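Local coordinates for GDSL-like Lipase/Acylhydrolase family protein (PDB 4K7J), which probably removes O-acetyl groups from peptidoglycan as an SGNH-family esterase with an alpha/beta fold, at residues A[283-291]-A[301-312]; A[26-34]-A[313-324]. All coordinates share one frame; numbering follows the deposited sequence.

Contact 1 of 2, residues A[283-291]-A[301-312]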
# COMPACT_ATOMS: atom_id res chain seq x y z
N LEU A 283 -11.18 -1.67 -1.22
CA LEU A 283 -11.12 -2.57 -2.36
C LEU A 283 -10.28 -3.79 -2.00
O LEU A 283 -9.13 -3.66 -1.58
CB LEU A 283 -10.48 -1.88 -3.56
CG LEU A 283 -10.12 -2.86 -4.69
CD1 LEU A 283 -11.37 -3.31 -5.43
CD2 LEU A 283 -9.10 -2.30 -5.66
N ILE A 284 -10.87 -4.97 -2.14
CA ILE A 284 -10.13 -6.21 -1.93
C ILE A 284 -9.68 -6.80 -3.27
O ILE A 284 -10.50 -7.07 -4.16
CB ILE A 284 -10.97 -7.23 -1.13
CG1 ILE A 284 -11.09 -6.76 0.32
CG2 ILE A 284 -10.35 -8.62 -1.22
CD1 ILE A 284 -12.01 -7.59 1.18
N ILE A 285 -8.37 -6.96 -3.41
CA ILE A 285 -7.80 -7.56 -4.61
C ILE A 285 -7.69 -9.08 -4.42
O ILE A 285 -6.85 -9.55 -3.66
CB ILE A 285 -6.43 -6.96 -4.93
CG1 ILE A 285 -6.61 -5.50 -5.35
CG2 ILE A 285 -5.77 -7.74 -6.06
CD1 ILE A 285 -5.38 -4.90 -5.99
N GLY A 286 -8.56 -9.82 -5.10
CA GLY A 286 -8.51 -11.27 -5.03
C GLY A 286 -7.17 -11.77 -5.55
O GLY A 286 -6.63 -11.19 -6.49
N ALA A 287 -6.63 -12.81 -4.92
CA ALA A 287 -5.32 -13.32 -5.31
C ALA A 287 -5.25 -13.70 -6.80
O ALA A 287 -6.22 -14.23 -7.35
CB ALA A 287 -4.94 -14.49 -4.44
N PRO A 288 -4.10 -13.42 -7.45
CA PRO A 288 -3.90 -13.90 -8.82
C PRO A 288 -3.74 -15.41 -8.82
O PRO A 288 -3.54 -15.98 -7.75
CB PRO A 288 -2.57 -13.25 -9.23
CG PRO A 288 -1.84 -13.04 -7.93
CD PRO A 288 -2.92 -12.70 -6.93
N GLU A 289 -3.81 -16.05 -9.98
CA GLU A 289 -3.46 -17.45 -10.03
C GLU A 289 -1.97 -17.58 -9.73
O GLU A 289 -1.16 -16.81 -10.26
CB GLU A 289 -3.79 -18.10 -11.38
CG GLU A 289 -3.39 -19.58 -11.42
CD GLU A 289 -3.91 -20.33 -12.65
OE1 GLU A 289 -3.42 -20.08 -13.77
OE2 GLU A 289 -4.80 -21.18 -12.48
N SER A 290 -1.63 -18.53 -8.88
CA SER A 290 -0.25 -18.92 -8.63
C SER A 290 -0.15 -20.39 -8.95
O SER A 290 -1.17 -21.09 -9.01
CB SER A 290 0.12 -18.72 -7.15
OG SER A 290 0.12 -17.35 -6.81
N LEU A 291 1.07 -20.87 -9.17
CA LEU A 291 1.30 -22.28 -9.41
C LEU A 291 2.27 -22.83 -8.38
O LEU A 291 3.30 -22.22 -8.10
CB LEU A 291 1.87 -22.50 -10.81
CG LEU A 291 0.98 -21.93 -11.91
CD1 LEU A 291 1.59 -22.15 -13.29
CD2 LEU A 291 -0.41 -22.55 -11.84
N ARG A 301 -1.97 -25.73 -9.30
CA ARG A 301 -2.36 -24.71 -8.34
C ARG A 301 -2.08 -25.21 -6.94
O ARG A 301 -2.20 -26.40 -6.68
CB ARG A 301 -3.85 -24.38 -8.50
CG ARG A 301 -4.17 -23.55 -9.75
CD ARG A 301 -5.64 -23.64 -10.14
NE ARG A 301 -6.51 -23.06 -9.12
CZ ARG A 301 -6.77 -21.75 -9.01
NH1 ARG A 301 -6.20 -20.89 -9.85
NH2 ARG A 301 -7.58 -21.31 -8.06
N PRO A 302 -1.69 -24.31 -6.02
CA PRO A 302 -1.60 -24.76 -4.63
C PRO A 302 -2.97 -25.22 -4.16
O PRO A 302 -3.99 -24.68 -4.60
CB PRO A 302 -1.18 -23.49 -3.87
CG PRO A 302 -0.65 -22.56 -4.92
CD PRO A 302 -1.43 -22.87 -6.15
N VAL A 303 -2.98 -26.21 -3.28
CA VAL A 303 -4.19 -26.86 -2.82
C VAL A 303 -5.21 -25.92 -2.15
O VAL A 303 -6.41 -26.16 -2.21
CB VAL A 303 -3.83 -28.05 -1.88
CG1 VAL A 303 -5.07 -28.75 -1.35
CG2 VAL A 303 -2.95 -29.03 -2.62
N ARG A 304 -4.74 -24.84 -1.53
CA ARG A 304 -5.66 -23.95 -0.82
C ARG A 304 -5.98 -22.65 -1.55
O ARG A 304 -6.66 -21.78 -1.01
CB ARG A 304 -5.13 -23.65 0.59
CG ARG A 304 -4.63 -24.87 1.35
CD ARG A 304 -5.68 -26.00 1.37
NE ARG A 304 -6.96 -25.54 1.91
CZ ARG A 304 -7.20 -25.41 3.21
NH1 ARG A 304 -6.27 -25.71 4.09
NH2 ARG A 304 -8.38 -24.97 3.63
N LEU A 305 -5.48 -22.50 -2.78
CA LEU A 305 -5.61 -21.24 -3.49
C LEU A 305 -7.07 -20.90 -3.78
O LEU A 305 -7.51 -19.77 -3.52
CB LEU A 305 -4.82 -21.25 -4.80
CG LEU A 305 -4.99 -20.01 -5.69
CD1 LEU A 305 -4.56 -18.73 -4.93
CD2 LEU A 305 -4.18 -20.16 -6.97
N THR A 306 -7.80 -21.86 -4.31
CA THR A 306 -9.20 -21.63 -4.66
C THR A 306 -10.02 -21.23 -3.44
O THR A 306 -10.78 -20.27 -3.49
CB THR A 306 -9.82 -22.88 -5.38
OG1 THR A 306 -9.18 -23.05 -6.65
CG2 THR A 306 -11.33 -22.73 -5.58
N GLU A 307 -9.82 -21.93 -2.33
CA GLU A 307 -10.57 -21.60 -1.11
C GLU A 307 -10.25 -20.20 -0.60
O GLU A 307 -11.15 -19.48 -0.12
CB GLU A 307 -10.29 -22.63 -0.03
CG GLU A 307 -10.77 -24.03 -0.35
CD GLU A 307 -10.00 -25.05 0.44
OE1 GLU A 307 -10.32 -25.21 1.64
OE2 GLU A 307 -9.07 -25.65 -0.13
N VAL A 308 -8.98 -19.81 -0.69
CA VAL A 308 -8.57 -18.47 -0.29
C VAL A 308 -9.21 -17.39 -1.17
O VAL A 308 -9.76 -16.42 -0.65
CB VAL A 308 -7.03 -18.32 -0.28
CG1 VAL A 308 -6.61 -16.84 -0.15
CG2 VAL A 308 -6.43 -19.15 0.83
N GLN A 309 -9.14 -17.55 -2.49
CA GLN A 309 -9.75 -16.59 -3.40
C GLN A 309 -11.26 -16.44 -3.16
O GLN A 309 -11.83 -15.35 -3.27
CB GLN A 309 -9.51 -16.99 -4.86
CG GLN A 309 -8.06 -16.89 -5.32
CD GLN A 309 -7.82 -17.59 -6.64
OE1 GLN A 309 -8.39 -18.65 -6.90
NE2 GLN A 309 -7.01 -16.98 -7.50
N GLN A 310 -11.91 -17.55 -2.82
CA GLN A 310 -13.36 -17.53 -2.59
C GLN A 310 -13.68 -16.84 -1.27
O GLN A 310 -14.67 -16.11 -1.16
CB GLN A 310 -13.94 -18.94 -2.62
CG GLN A 310 -13.98 -19.52 -4.01
CD GLN A 310 -14.66 -20.88 -4.06
OE1 GLN A 310 -15.12 -21.41 -3.05
NE2 GLN A 310 -14.72 -21.45 -5.26
N MET A 311 -12.85 -17.09 -0.26
CA MET A 311 -13.01 -16.42 1.01
C MET A 311 -12.92 -14.92 0.80
O MET A 311 -13.73 -14.17 1.35
CB MET A 311 -11.93 -16.87 2.00
CG MET A 311 -11.96 -16.04 3.28
SD MET A 311 -10.41 -16.14 4.15
CE MET A 311 -9.42 -15.07 3.10
N GLN A 312 -11.95 -14.49 -0.00
CA GLN A 312 -11.75 -13.06 -0.23
C GLN A 312 -12.99 -12.39 -0.80
O GLN A 312 -13.35 -11.28 -0.37
CB GLN A 312 -10.57 -12.81 -1.17
CG GLN A 312 -9.22 -13.21 -0.60
CD GLN A 312 -8.08 -12.95 -1.56
OE1 GLN A 312 -7.95 -13.61 -2.57
NE2 GLN A 312 -7.26 -11.95 -1.25
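Q312 and Q309, two glutamines of helix 305-318, reach across to the backbone of A287, just beyond I285. This is the strand-helix half of a beta-alpha-beta unit in the alpha/beta domain of an SGNH-type hydrolase: the axes of strand 283-286 and helix 305-312 run antiparallel (163°), 8.5 Å apart at closest. The CB of Q312 rests on I284 CG2 at 4.2 Å; the chain then extends straight through CG to an amide that faces G286 and A287. There OE1 accepts the A287 N-H at 2.8 Å, the bond nearly straight and the donor tilted only 20° from the carbonyl plane, while NE2 is tied to Y247 O, so both ends of the amide fix its flip. One turn earlier, Q309 NE2 donates to A287 O at 2.9 Å, approaching from above that carbonyl's plane, and also to Q327 OE1. A287 is thus gripped at both N and O by the helix, and its CB sits against Q309 CG. Beyond it, L305 inserts CD2 beside S290 N, and the same methyl lies 3.4 Å above one face of the R301 guanidinium, toward the rim. At the edge of that guanidinium, NH2 bonds T306 OG1 and Q309 OE1, and NH1 is shared between E289 and Q327 OE1. A bound EPE, probably from the crystallisation liquor, forms a salt bridge to NE through a sulfonate oxygen. E289 has several partners of its own: OE1 accepts from the backbone N-H groups of S335 and M336, and OE2 also from C334 N, which probably favours the charged carboxylate. The salt bridge from R301 NH1 meets E289 OE2 on its anti side at 3.0 Å, with the carboxylate and guanidinium planes 56° apart.

Contact 2 of 2, residues A[26-34]-A[313-324]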
# COMPACT_ATOMS: atom_id res chain seq x y z
N GLY A 26 -17.62 -6.25 -14.30
CA GLY A 26 -16.66 -7.14 -14.93
C GLY A 26 -15.64 -7.64 -13.93
O GLY A 26 -15.96 -8.43 -13.04
N LEU A 27 -14.40 -7.17 -14.07
CA LEU A 27 -13.34 -7.55 -13.15
C LEU A 27 -13.61 -6.96 -11.78
O LEU A 27 -13.28 -7.55 -10.76
CB LEU A 27 -11.99 -7.04 -13.65
CG LEU A 27 -11.53 -7.57 -15.01
CD1 LEU A 27 -10.17 -6.97 -15.36
CD2 LEU A 27 -11.47 -9.08 -14.99
N LEU A 28 -14.21 -5.77 -11.78
CA LEU A 28 -14.53 -5.08 -10.54
C LEU A 28 -15.99 -5.31 -10.14
O LEU A 28 -16.91 -5.00 -10.90
CB LEU A 28 -14.23 -3.58 -10.70
CG LEU A 28 -14.41 -2.67 -9.49
CD1 LEU A 28 -13.54 -3.15 -8.33
CD2 LEU A 28 -14.08 -1.22 -9.84
N THR A 29 -16.20 -5.86 -8.95
CA THR A 29 -17.56 -6.04 -8.44
C THR A 29 -17.75 -5.16 -7.23
O THR A 29 -16.97 -5.23 -6.27
CB THR A 29 -17.85 -7.51 -8.03
OG1 THR A 29 -17.63 -8.38 -9.15
CG2 THR A 29 -19.29 -7.65 -7.55
N ASP A 30 -18.78 -4.31 -7.26
CA ASP A 30 -19.07 -3.46 -6.11
C ASP A 30 -20.18 -4.04 -5.24
O ASP A 30 -21.33 -4.06 -5.66
CB ASP A 30 -19.42 -2.05 -6.56
CG ASP A 30 -19.67 -1.11 -5.39
OD1 ASP A 30 -19.30 -1.47 -4.24
OD2 ASP A 30 -20.22 -0.02 -5.62
N TYR A 31 -19.83 -4.49 -4.04
CA TYR A 31 -20.80 -5.05 -3.10
C TYR A 31 -21.33 -3.99 -2.14
O TYR A 31 -22.06 -4.30 -1.20
CB TYR A 31 -20.19 -6.19 -2.30
CG TYR A 31 -19.87 -7.38 -3.16
CD1 TYR A 31 -20.89 -8.14 -3.70
CD2 TYR A 31 -18.56 -7.70 -3.48
CE1 TYR A 31 -20.62 -9.23 -4.52
CE2 TYR A 31 -18.27 -8.78 -4.30
CZ TYR A 31 -19.31 -9.55 -4.81
OH TYR A 31 -19.03 -10.62 -5.62
N GLY A 32 -20.92 -2.75 -2.37
CA GLY A 32 -21.45 -1.62 -1.64
C GLY A 32 -22.19 -0.71 -2.61
O GLY A 32 -22.82 -1.17 -3.56
N ASN A 33 -22.09 0.59 -2.38
CA ASN A 33 -22.81 1.57 -3.18
C ASN A 33 -21.87 2.72 -3.47
O ASN A 33 -21.99 3.80 -2.89
CB ASN A 33 -24.03 2.06 -2.40
CG ASN A 33 -25.03 2.82 -3.26
OD1 ASN A 33 -24.84 2.98 -4.47
ND2 ASN A 33 -26.12 3.29 -2.63
N ALA A 34 -20.92 2.48 -4.37
CA ALA A 34 -19.82 3.41 -4.60
C ALA A 34 -20.31 4.78 -5.07
O ALA A 34 -19.77 5.80 -4.65
CB ALA A 34 -18.82 2.82 -5.59
N ARG A 313 -13.62 -13.04 -1.76
CA ARG A 313 -14.84 -12.49 -2.33
C ARG A 313 -16.01 -12.46 -1.34
O ARG A 313 -16.73 -11.47 -1.27
CB ARG A 313 -15.24 -13.23 -3.62
CG ARG A 313 -16.38 -12.55 -4.33
CD ARG A 313 -17.00 -13.44 -5.38
NE ARG A 313 -16.19 -13.51 -6.58
CZ ARG A 313 -16.21 -12.60 -7.55
NH1 ARG A 313 -17.01 -11.55 -7.46
NH2 ARG A 313 -15.44 -12.75 -8.62
N ARG A 314 -16.17 -13.51 -0.54
CA ARG A 314 -17.19 -13.49 0.52
C ARG A 314 -16.97 -12.33 1.51
O ARG A 314 -17.92 -11.67 1.92
CB ARG A 314 -17.20 -14.80 1.31
CG ARG A 314 -17.78 -15.99 0.58
CD ARG A 314 -18.10 -17.13 1.56
NE ARG A 314 -16.92 -17.67 2.25
CZ ARG A 314 -16.08 -18.53 1.70
NH1 ARG A 314 -16.27 -18.93 0.46
NH2 ARG A 314 -15.04 -18.98 2.39
N VAL A 315 -15.71 -12.11 1.88
CA VAL A 315 -15.39 -11.00 2.78
C VAL A 315 -15.78 -9.65 2.17
O VAL A 315 -16.39 -8.80 2.84
CB VAL A 315 -13.89 -10.98 3.15
CG1 VAL A 315 -13.52 -9.66 3.84
CG2 VAL A 315 -13.55 -12.16 4.04
N ALA A 316 -15.43 -9.47 0.90
CA ALA A 316 -15.83 -8.28 0.14
C ALA A 316 -17.34 -8.02 0.21
O ALA A 316 -17.79 -6.89 0.46
CB ALA A 316 -15.39 -8.40 -1.31
N ARG A 317 -18.13 -9.06 -0.03
CA ARG A 317 -19.58 -8.91 -0.09
C ARG A 317 -20.15 -8.64 1.28
O ARG A 317 -20.98 -7.75 1.45
CB ARG A 317 -20.24 -10.17 -0.69
CG ARG A 317 -21.75 -10.02 -0.81
CD ARG A 317 -22.37 -11.16 -1.60
NE ARG A 317 -23.83 -11.11 -1.57
CZ ARG A 317 -24.61 -12.04 -2.10
NH1 ARG A 317 -24.07 -13.08 -2.73
NH2 ARG A 317 -25.93 -11.94 -2.01
N GLN A 318 -19.72 -9.42 2.26
CA GLN A 318 -20.22 -9.24 3.62
C GLN A 318 -19.75 -7.91 4.21
O GLN A 318 -20.48 -7.28 4.97
CB GLN A 318 -19.86 -10.44 4.50
CG GLN A 318 -20.77 -11.65 4.22
CD GLN A 318 -20.25 -12.96 4.78
OE1 GLN A 318 -19.58 -13.00 5.81
NE2 GLN A 318 -20.58 -14.06 4.10
N GLY A 319 -18.56 -7.47 3.84
CA GLY A 319 -18.06 -6.18 4.31
C GLY A 319 -18.50 -5.01 3.44
O GLY A 319 -18.12 -3.86 3.69
N GLN A 320 -19.29 -5.31 2.42
CA GLN A 320 -19.75 -4.32 1.44
C GLN A 320 -18.64 -3.51 0.79
O GLN A 320 -18.78 -2.30 0.60
CB GLN A 320 -20.79 -3.37 2.06
CG GLN A 320 -22.08 -4.09 2.45
CD GLN A 320 -22.97 -3.24 3.34
OE1 GLN A 320 -22.80 -2.03 3.42
NE2 GLN A 320 -23.90 -3.89 4.03
N THR A 321 -17.56 -4.18 0.44
CA THR A 321 -16.43 -3.52 -0.19
C THR A 321 -16.48 -3.77 -1.69
O THR A 321 -17.39 -4.43 -2.20
CB THR A 321 -15.10 -4.07 0.36
OG1 THR A 321 -14.74 -5.26 -0.35
CG2 THR A 321 -15.24 -4.41 1.83
N MET A 322 -15.51 -3.22 -2.41
CA MET A 322 -15.32 -3.58 -3.81
C MET A 322 -14.38 -4.78 -3.87
O MET A 322 -13.63 -5.02 -2.93
CB MET A 322 -14.73 -2.40 -4.58
CG MET A 322 -15.72 -1.25 -4.76
SD MET A 322 -14.94 0.20 -5.47
CE MET A 322 -13.93 0.74 -4.09
N PHE A 323 -14.46 -5.53 -4.97
CA PHE A 323 -13.63 -6.72 -5.18
C PHE A 323 -13.13 -6.73 -6.63
O PHE A 323 -13.92 -6.62 -7.56
CB PHE A 323 -14.44 -7.99 -4.88
CG PHE A 323 -13.67 -9.27 -5.07
CD1 PHE A 323 -12.82 -9.74 -4.07
CD2 PHE A 323 -13.80 -10.01 -6.24
CE1 PHE A 323 -12.11 -10.91 -4.24
CE2 PHE A 323 -13.09 -11.18 -6.41
CZ PHE A 323 -12.25 -11.63 -5.41
N TRP A 324 -11.82 -6.85 -6.81
CA TRP A 324 -11.25 -6.95 -8.14
C TRP A 324 -10.56 -8.29 -8.29
O TRP A 324 -9.64 -8.61 -7.54
CB TRP A 324 -10.25 -5.82 -8.36
CG TRP A 324 -9.80 -5.66 -9.77
CD1 TRP A 324 -10.50 -5.11 -10.80
CD2 TRP A 324 -8.51 -6.01 -10.31
NE1 TRP A 324 -9.75 -5.12 -11.95
CE2 TRP A 324 -8.52 -5.66 -11.67
CE3 TRP A 324 -7.36 -6.58 -9.76
CZ2 TRP A 324 -7.41 -5.86 -12.50
CZ3 TRP A 324 -6.27 -6.79 -10.59
CH2 TRP A 324 -6.30 -6.43 -11.94
O HOH W 1 -14.87 -9.58 -9.53
O HOH W 2 -17.94 -0.70 -1.95
O HOH W 3 -23.32 -6.55 0.10
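Y31 lays its ring against helix 313-318 just past the point where strand 28-30 pairs with strand 322-324 as the antiparallel edge of the main sheet. R317 CB stands 3.8 Å from the ring centroid and 15° off its normal, a CH-pi contact over one face; the methyl T29 CG2 occupies the opposite face toward the rim. With CG anti to its carbonyl carbon (chi1 -66°), the tyrosine swings back over the helix, and its OH accepts from R313 NH1 at 2.9 Å. That oxygen lies in the guanidinium plane, although ring and guanidinium stand almost perpendicular. F323 CE2 sits 3.5 Å above the centre of the R313 guanidinium, so the arginine is held both by its edge and over a face.

The strands position these groups. T29 and F323 form a hydrogen-bonded pair, T29 N to F323 O and F323 N to T29 O each at 2.8 Å, flanked by the non-hydrogen-bonded pairs L28-W324 and D30-M322. Y31 N continues the pairing onto T321 O. Beyond it D30 folds the chain: OD1 accepts from G32 N, an Asx turn, and OD2 uses its syn lone pair for A34 N. Near that turn the helix closes in a Schellman motif at Q320, and one water joins D30 OD1 to Q320 O. At the other end L27 CB packs beside the indole of W324, 3.4 Å from NE1, whose hydrogen bond goes to S367 OG.

The side of the sheet bearing L28, M322 and W324 is covered by helix 354-373, through L364, S367 and L371. The other side meets helix 305-318, while strand 322-325 passes its remaining edge to strand 281-286, leaving 28-30 as the outermost strand within the chain.

Contacts 1 and 2 share one beta-alpha-beta unit, to which contact 2 adds the edge strand 28-30: helix 305-318 gives its first half to contact 1 and its last turns to contact 2, and strand 322-325 then comes back beside strand 281-286. Their centres are about 15 Å apart, yet they touch directly, I284 N lying 2.9 Å from M322 O and G286 N 2.9 Å from W324 O, probable hydrogen bonds of the parallel pairing. L283 CD1 also packs on M322 CB at 3.6 Å. The bound EPE, probably from crystallisation, marks the contact 1 end: it is about 3 Å from the R301 side chain but about 14 Å from that of R313 in contact 2.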